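Local coordinates for periplasmic sugar-binding domain protein (Pseudomonas fluorescens Pf-5, PDB 3H75) that probably binds a sugar in the periplasm, as other members of the bacterial solute-binding protein 2 family do, at residues 57-70 against 82-96. Residues are numbered along the deposited sequence; the frame is centred on the assembly and turned at random.
Sequences FQGRDKPDYLMLVN and SQGSGIKLFIVNSPL
Segments 57-70 and 82-96 pair in parallel through six backbone hydrogen bonds, from Lys-88 N to Asp-64 O (3.0 Å) through to Asn-70 N to Val-92 O (3.2 Å). Helix 74-82 joins their strands in a beta-alpha-beta unit.

Apolar contacts line both faces. On the face of helix 74-82, Leu-89 CD2 meets Leu-66 CB (3.6 Å) and Ile-91 CD1 touches Leu-68 CG (3.5 Å). On the other, Met-67 (selenomethionine) crosses Val-92 at about a right angle, with CG 3.9 Å from Val-92 CG1.

Phe-57 lies in the last turn of helix 46-58. With CG anti to the carbonyl carbon (chi1 -61°), its ring reaches Ser-82, whose CA makes a CH-pi contact over one face, 3.7 Å from the centroid. Methyls of Ile-87 and Leu-89 sit at its edge. Replacing it by alanine would probably open a gap beneath Ser-82 and cost Ile-87 an apolar neighbour.

On the Met-67 face, the Lys-88 chain runs alongside Tyr-65, with CD 3.4 Å from CE1. A water bridges their NZ and OH; Asp-276 hydrogen-bonds the hydroxyl and salt-bridges the amine. Backbone bonds thus set the register, apolar side chains close both faces, and Phe-57 packs its helix against the turn after helix 74-82.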
loop_
_atom_site.group_PDB
_atom_site.type_symbol
_atom_site.label_atom_id
_atom_site.label_comp_id
_atom_site.label_asym_id
_atom_site.label_seq_id
_atom_site.Cartn_x
_atom_site.Cartn_y
_atom_site.Cartn_z
ATOM N N PHE A 57 22.214 -4.950 13.795
ATOM C CA PHE A 57 22.820 -6.267 13.959
ATOM C C PHE A 57 24.142 -6.206 14.720
ATOM O O PHE A 57 24.505 -7.154 15.417
ATOM C CB PHE A 57 23.062 -6.924 12.597
ATOM C CG PHE A 57 21.813 -7.143 11.792
ATOM C CD1 PHE A 57 20.680 -7.697 12.375
ATOM C CD2 PHE A 57 21.782 -6.827 10.437
ATOM C CE1 PHE A 57 19.532 -7.931 11.620
ATOM C CE2 PHE A 57 20.642 -7.058 9.674
ATOM C CZ PHE A 57 19.515 -7.611 10.266
ATOM N N GLN A 58 24.857 -5.094 14.590
ATOM C CA GLN A 58 26.145 -4.939 15.262
ATOM C C GLN A 58 26.024 -4.403 16.682
ATOM O O GLN A 58 26.977 -4.468 17.457
ATOM C CB GLN A 58 27.052 -4.002 14.462
ATOM C CG GLN A 58 27.252 -4.399 13.012
ATOM C CD GLN A 58 28.184 -3.451 12.284
ATOM O OE1 GLN A 58 28.519 -2.381 12.792
ATOM N NE2 GLN A 58 28.600 -3.834 11.084
ATOM N N GLY A 59 24.856 -3.871 17.023
ATOM C CA GLY A 59 24.669 -3.319 18.353
ATOM C C GLY A 59 24.125 -4.287 19.384
ATOM O O GLY A 59 23.801 -5.434 19.072
ATOM N N ARG A 60 24.037 -3.819 20.624
ATOM C CA ARG A 60 23.517 -4.623 21.722
ATOM C C ARG A 60 22.025 -4.358 21.870
ATOM O O ARG A 60 21.464 -3.519 21.160
ATOM C CB ARG A 60 24.244 -4.276 23.025
ATOM C CG ARG A 60 25.621 -4.914 23.161
ATOM C CD ARG A 60 26.409 -4.301 24.312
ATOM N NE ARG A 60 25.647 -4.267 25.559
ATOM C CZ ARG A 60 25.218 -5.344 26.211
ATOM N NH1 ARG A 60 25.471 -6.557 25.738
ATOM N NH2 ARG A 60 24.532 -5.206 27.338
ATOM N N ASP A 61 21.386 -5.067 22.793
ATOM C CA ASP A 61 19.954 -4.905 23.014
ATOM C C ASP A 61 19.209 -4.979 21.688
ATOM O O ASP A 61 18.490 -4.053 21.314
ATOM C CB ASP A 61 19.666 -3.565 23.694
ATOM C CG ASP A 61 20.170 -3.516 25.123
ATOM O OD1 ASP A 61 19.688 -4.318 25.953
ATOM O OD2 ASP A 61 21.047 -2.678 25.416
ATOM N N LYS A 62 19.399 -6.083 20.974
ATOM C CA LYS A 62 18.737 -6.286 19.692
ATOM C C LYS A 62 17.263 -6.593 19.937
ATOM O O LYS A 62 16.898 -7.161 20.968
ATOM C CB LYS A 62 19.377 -7.456 18.940
ATOM C CG LYS A 62 20.849 -7.284 18.617
ATOM C CD LYS A 62 21.391 -8.522 17.917
ATOM C CE LYS A 62 22.875 -8.395 17.625
ATOM N NZ LYS A 62 23.677 -8.261 18.871
ATOM N N PRO A 63 16.392 -6.213 18.993
ATOM C CA PRO A 63 14.961 -6.478 19.157
ATOM C C PRO A 63 14.679 -7.951 18.887
ATOM O O PRO A 63 15.511 -8.651 18.304
ATOM C CB PRO A 63 14.329 -5.573 18.106
ATOM C CG PRO A 63 15.336 -5.638 16.992
ATOM C CD PRO A 63 16.656 -5.498 17.731
ATOM N N ASP A 64 13.519 -8.431 19.314
ATOM C CA ASP A 64 13.168 -9.822 19.064
ATOM C C ASP A 64 12.901 -9.995 17.573
ATOM O O ASP A 64 13.288 -10.999 16.975
ATOM C CB ASP A 64 11.919 -10.222 19.854
ATOM C CG ASP A 64 12.146 -10.216 21.351
ATOM O OD1 ASP A 64 13.173 -10.768 21.793
ATOM O OD2 ASP A 64 11.298 -9.669 22.087
ATOM N N TYR A 65 12.244 -8.998 16.985
ATOM C CA TYR A 65 11.894 -9.013 15.567
ATOM C C TYR A 65 12.332 -7.750 14.838
ATOM O O TYR A 65 12.331 -6.653 15.407
ATOM C CB TYR A 65 10.375 -9.136 15.399
ATOM C CG TYR A 65 9.769 -10.375 16.006
ATOM C CD1 TYR A 65 9.647 -11.548 15.264
ATOM C CD2 TYR A 65 9.334 -10.381 17.331
ATOM C CE1 TYR A 65 9.105 -12.703 15.828
ATOM C CE2 TYR A 65 8.794 -11.530 17.905
ATOM C CZ TYR A 65 8.685 -12.685 17.147
ATOM O OH TYR A 65 8.170 -13.826 17.718
ATOM N N LEU A 66 12.685 -7.923 13.568
ATOM C CA LEU A 66 13.076 -6.828 12.690
ATOM C C LEU A 66 12.108 -6.949 11.513
ATOM O O LEU A 66 12.086 -7.969 10.822
ATOM C CB LEU A 66 14.519 -7.010 12.200
ATOM C CG LEU A 66 15.381 -5.816 11.754
ATOM C CD1 LEU A 66 16.095 -6.177 10.456
ATOM C CD2 LEU A 66 14.548 -4.553 11.587
HETATM N N MSE A 67 11.286 -5.925 11.309
HETATM C CA MSE A 67 10.322 -5.922 10.218
HETATM C C MSE A 67 10.776 -4.948 9.141
HETATM O O MSE A 67 11.224 -3.848 9.441
HETATM C CB MSE A 67 8.948 -5.510 10.732
HETATM C CG MSE A 67 7.830 -5.733 9.735
HETATM SE SE MSE A 67 6.152 -5.117 10.479
HETATM C CE MSE A 67 6.190 -5.963 12.187
ATOM N N LEU A 68 10.670 -5.353 7.884
ATOM C CA LEU A 68 11.092 -4.490 6.791
ATOM C C LEU A 68 10.269 -4.755 5.545
ATOM O O LEU A 68 9.699 -5.836 5.381
ATOM C CB LEU A 68 12.572 -4.721 6.465
ATOM C CG LEU A 68 12.951 -6.158 6.078
ATOM C CD1 LEU A 68 14.062 -6.145 5.033
ATOM C CD2 LEU A 68 13.371 -6.929 7.323
ATOM N N VAL A 69 10.216 -3.759 4.668
ATOM C CA VAL A 69 9.482 -3.877 3.419
ATOM C C VAL A 69 10.403 -4.529 2.400
ATOM O O VAL A 69 11.600 -4.248 2.363
ATOM C CB VAL A 69 9.046 -2.493 2.908
ATOM C CG1 VAL A 69 8.338 -2.631 1.575
ATOM C CG2 VAL A 69 8.129 -1.828 3.934
ATOM N N ASN A 70 9.849 -5.405 1.571
ATOM C CA ASN A 70 10.668 -6.084 0.582
ATOM C C ASN A 70 10.997 -5.198 -0.614
ATOM O O ASN A 70 10.183 -4.372 -1.047
ATOM C CB ASN A 70 9.969 -7.361 0.109
ATOM C CG ASN A 70 10.944 -8.392 -0.421
ATOM O OD1 ASN A 70 12.158 -8.190 -0.384
ATOM N ND2 ASN A 70 10.420 -9.509 -0.912
ATOM N N SER A 82 21.677 -10.363 8.541
ATOM C CA SER A 82 20.962 -10.849 9.718
ATOM C C SER A 82 21.432 -12.223 10.188
ATOM O O SER A 82 21.197 -12.607 11.332
ATOM C CB SER A 82 19.463 -10.921 9.428
ATOM O OG SER A 82 19.188 -11.940 8.481
ATOM N N GLN A 83 22.089 -12.958 9.299
ATOM C CA GLN A 83 22.568 -14.297 9.619
ATOM C C GLN A 83 23.379 -14.348 10.911
ATOM O O GLN A 83 24.413 -13.692 11.036
ATOM C CB GLN A 83 23.390 -14.845 8.449
ATOM C CG GLN A 83 22.595 -14.908 7.147
ATOM C CD GLN A 83 23.399 -15.441 5.977
ATOM O OE1 GLN A 83 24.451 -14.898 5.630
ATOM N NE2 GLN A 83 22.903 -16.505 5.354
ATOM N N GLY A 84 22.888 -15.126 11.872
ATOM C CA GLY A 84 23.572 -15.272 13.145
ATOM C C GLY A 84 23.325 -14.155 14.143
ATOM O O GLY A 84 23.971 -14.103 15.190
ATOM N N SER A 85 22.385 -13.268 13.833
ATOM C CA SER A 85 22.074 -12.147 14.714
ATOM C C SER A 85 21.117 -12.534 15.834
ATOM O O SER A 85 21.032 -11.847 16.849
ATOM C CB SER A 85 21.458 -11.001 13.911
ATOM O OG SER A 85 20.162 -11.351 13.458
ATOM N N GLY A 86 20.388 -13.628 15.640
ATOM C CA GLY A 86 19.439 -14.065 16.647
ATOM C C GLY A 86 18.124 -13.315 16.543
ATOM O O GLY A 86 17.184 -13.584 17.290
ATOM N N ILE A 87 18.059 -12.366 15.614
ATOM C CA ILE A 87 16.848 -11.582 15.413
ATOM C C ILE A 87 15.969 -12.253 14.367
ATOM O O ILE A 87 16.456 -12.690 13.324
ATOM C CB ILE A 87 17.171 -10.160 14.917
ATOM C CG1 ILE A 87 18.088 -9.458 15.918
ATOM C CG2 ILE A 87 15.877 -9.361 14.734
ATOM C CD1 ILE A 87 18.522 -8.070 15.480
ATOM N N LYS A 88 14.679 -12.345 14.663
ATOM C CA LYS A 88 13.725 -12.947 13.741
ATOM C C LYS A 88 13.310 -11.864 12.752
ATOM O O LYS A 88 13.054 -10.726 13.145
ATOM C CB LYS A 88 12.505 -13.467 14.506
ATOM C CG LYS A 88 12.798 -14.656 15.421
ATOM C CD LYS A 88 11.558 -15.069 16.199
ATOM C CE LYS A 88 11.815 -16.305 17.048
ATOM N NZ LYS A 88 10.572 -16.750 17.739
ATOM N N LEU A 89 13.256 -12.210 11.472
ATOM C CA LEU A 89 12.886 -11.243 10.448
ATOM C C LEU A 89 11.484 -11.444 9.911
ATOM O O LEU A 89 11.002 -12.573 9.802
ATOM C CB LEU A 89 13.851 -11.316 9.266
ATOM C CG LEU A 89 15.343 -11.108 9.514
ATOM C CD1 LEU A 89 16.079 -11.205 8.186
ATOM C CD2 LEU A 89 15.581 -9.763 10.159
ATOM N N PHE A 90 10.839 -10.338 9.562
ATOM C CA PHE A 90 9.504 -10.387 8.993
ATOM C C PHE A 90 9.485 -9.425 7.811
ATOM O O PHE A 90 9.681 -8.220 7.975
ATOM C CB PHE A 90 8.455 -9.983 10.024
ATOM C CG PHE A 90 7.086 -10.507 9.715
ATOM C CD1 PHE A 90 6.863 -11.877 9.637
ATOM C CD2 PHE A 90 6.027 -9.638 9.480
ATOM C CE1 PHE A 90 5.600 -12.382 9.325
ATOM C CE2 PHE A 90 4.763 -10.128 9.167
ATOM C CZ PHE A 90 4.548 -11.507 9.088
ATOM N N ILE A 91 9.267 -9.980 6.622
ATOM C CA ILE A 91 9.239 -9.223 5.371
ATOM C C ILE A 91 7.798 -8.897 4.996
ATOM O O ILE A 91 6.960 -9.793 4.898
ATOM C CB ILE A 91 9.867 -10.054 4.231
ATOM C CG1 ILE A 91 11.258 -10.536 4.645
ATOM C CG2 ILE A 91 9.923 -9.233 2.953
ATOM C CD1 ILE A 91 12.223 -9.427 4.975
ATOM N N VAL A 92 7.506 -7.622 4.764
ATOM C CA VAL A 92 6.138 -7.250 4.444
ATOM C C VAL A 92 5.897 -6.526 3.134
ATOM O O VAL A 92 6.829 -6.066 2.466
ATOM C CB VAL A 92 5.525 -6.386 5.571
ATOM C CG1 VAL A 92 5.525 -7.163 6.874
ATOM C CG2 VAL A 92 6.311 -5.083 5.719
ATOM N N ASN A 93 4.609 -6.461 2.790
ATOM C CA ASN A 93 4.076 -5.791 1.603
ATOM C C ASN A 93 4.232 -6.487 0.248
ATOM O O ASN A 93 3.338 -6.402 -0.589
ATOM C CB ASN A 93 4.610 -4.359 1.543
ATOM C CG ASN A 93 4.022 -3.478 2.639
ATOM O OD1 ASN A 93 3.354 -3.966 3.556
ATOM N ND2 ASN A 93 4.271 -2.177 2.552
ATOM N N SER A 94 5.352 -7.163 0.019
ATOM C CA SER A 94 5.546 -7.878 -1.238
ATOM C C SER A 94 6.227 -9.213 -0.963
ATOM O O SER A 94 6.985 -9.340 -0.008
ATOM C CB SER A 94 6.370 -7.047 -2.240
ATOM O OG SER A 94 7.734 -7.025 -1.905
ATOM N N PRO A 95 5.967 -10.217 -1.817
ATOM C CA PRO A 95 6.491 -11.586 -1.755
ATOM C C PRO A 95 8.004 -11.759 -1.771
ATOM O O PRO A 95 8.731 -10.979 -2.384
ATOM C CB PRO A 95 5.848 -12.257 -2.968
ATOM C CG PRO A 95 4.603 -11.465 -3.193
ATOM C CD PRO A 95 5.075 -10.060 -2.979
ATOM N N LEU A 96 8.465 -12.799 -1.084
ATOM C CA LEU A 96 9.886 -13.132 -1.049
ATOM C C LEU A 96 10.148 -13.796 -2.391
ATOM O O LEU A 96 9.309 -14.553 -2.875
ATOM C CB LEU A 96 10.177 -14.123 0.086
ATOM C CG LEU A 96 10.234 -13.581 1.518
ATOM C CD1 LEU A 96 10.183 -14.731 2.517
ATOM C CD2 LEU A 96 11.504 -12.770 1.693
HETATM O O HOH W 1 14.755 -12.965 18.201
HETATM O O HOH W 2 10.090 -14.383 19.666
HETATM O O HOH W 3 7.451 -4.772 -0.602
#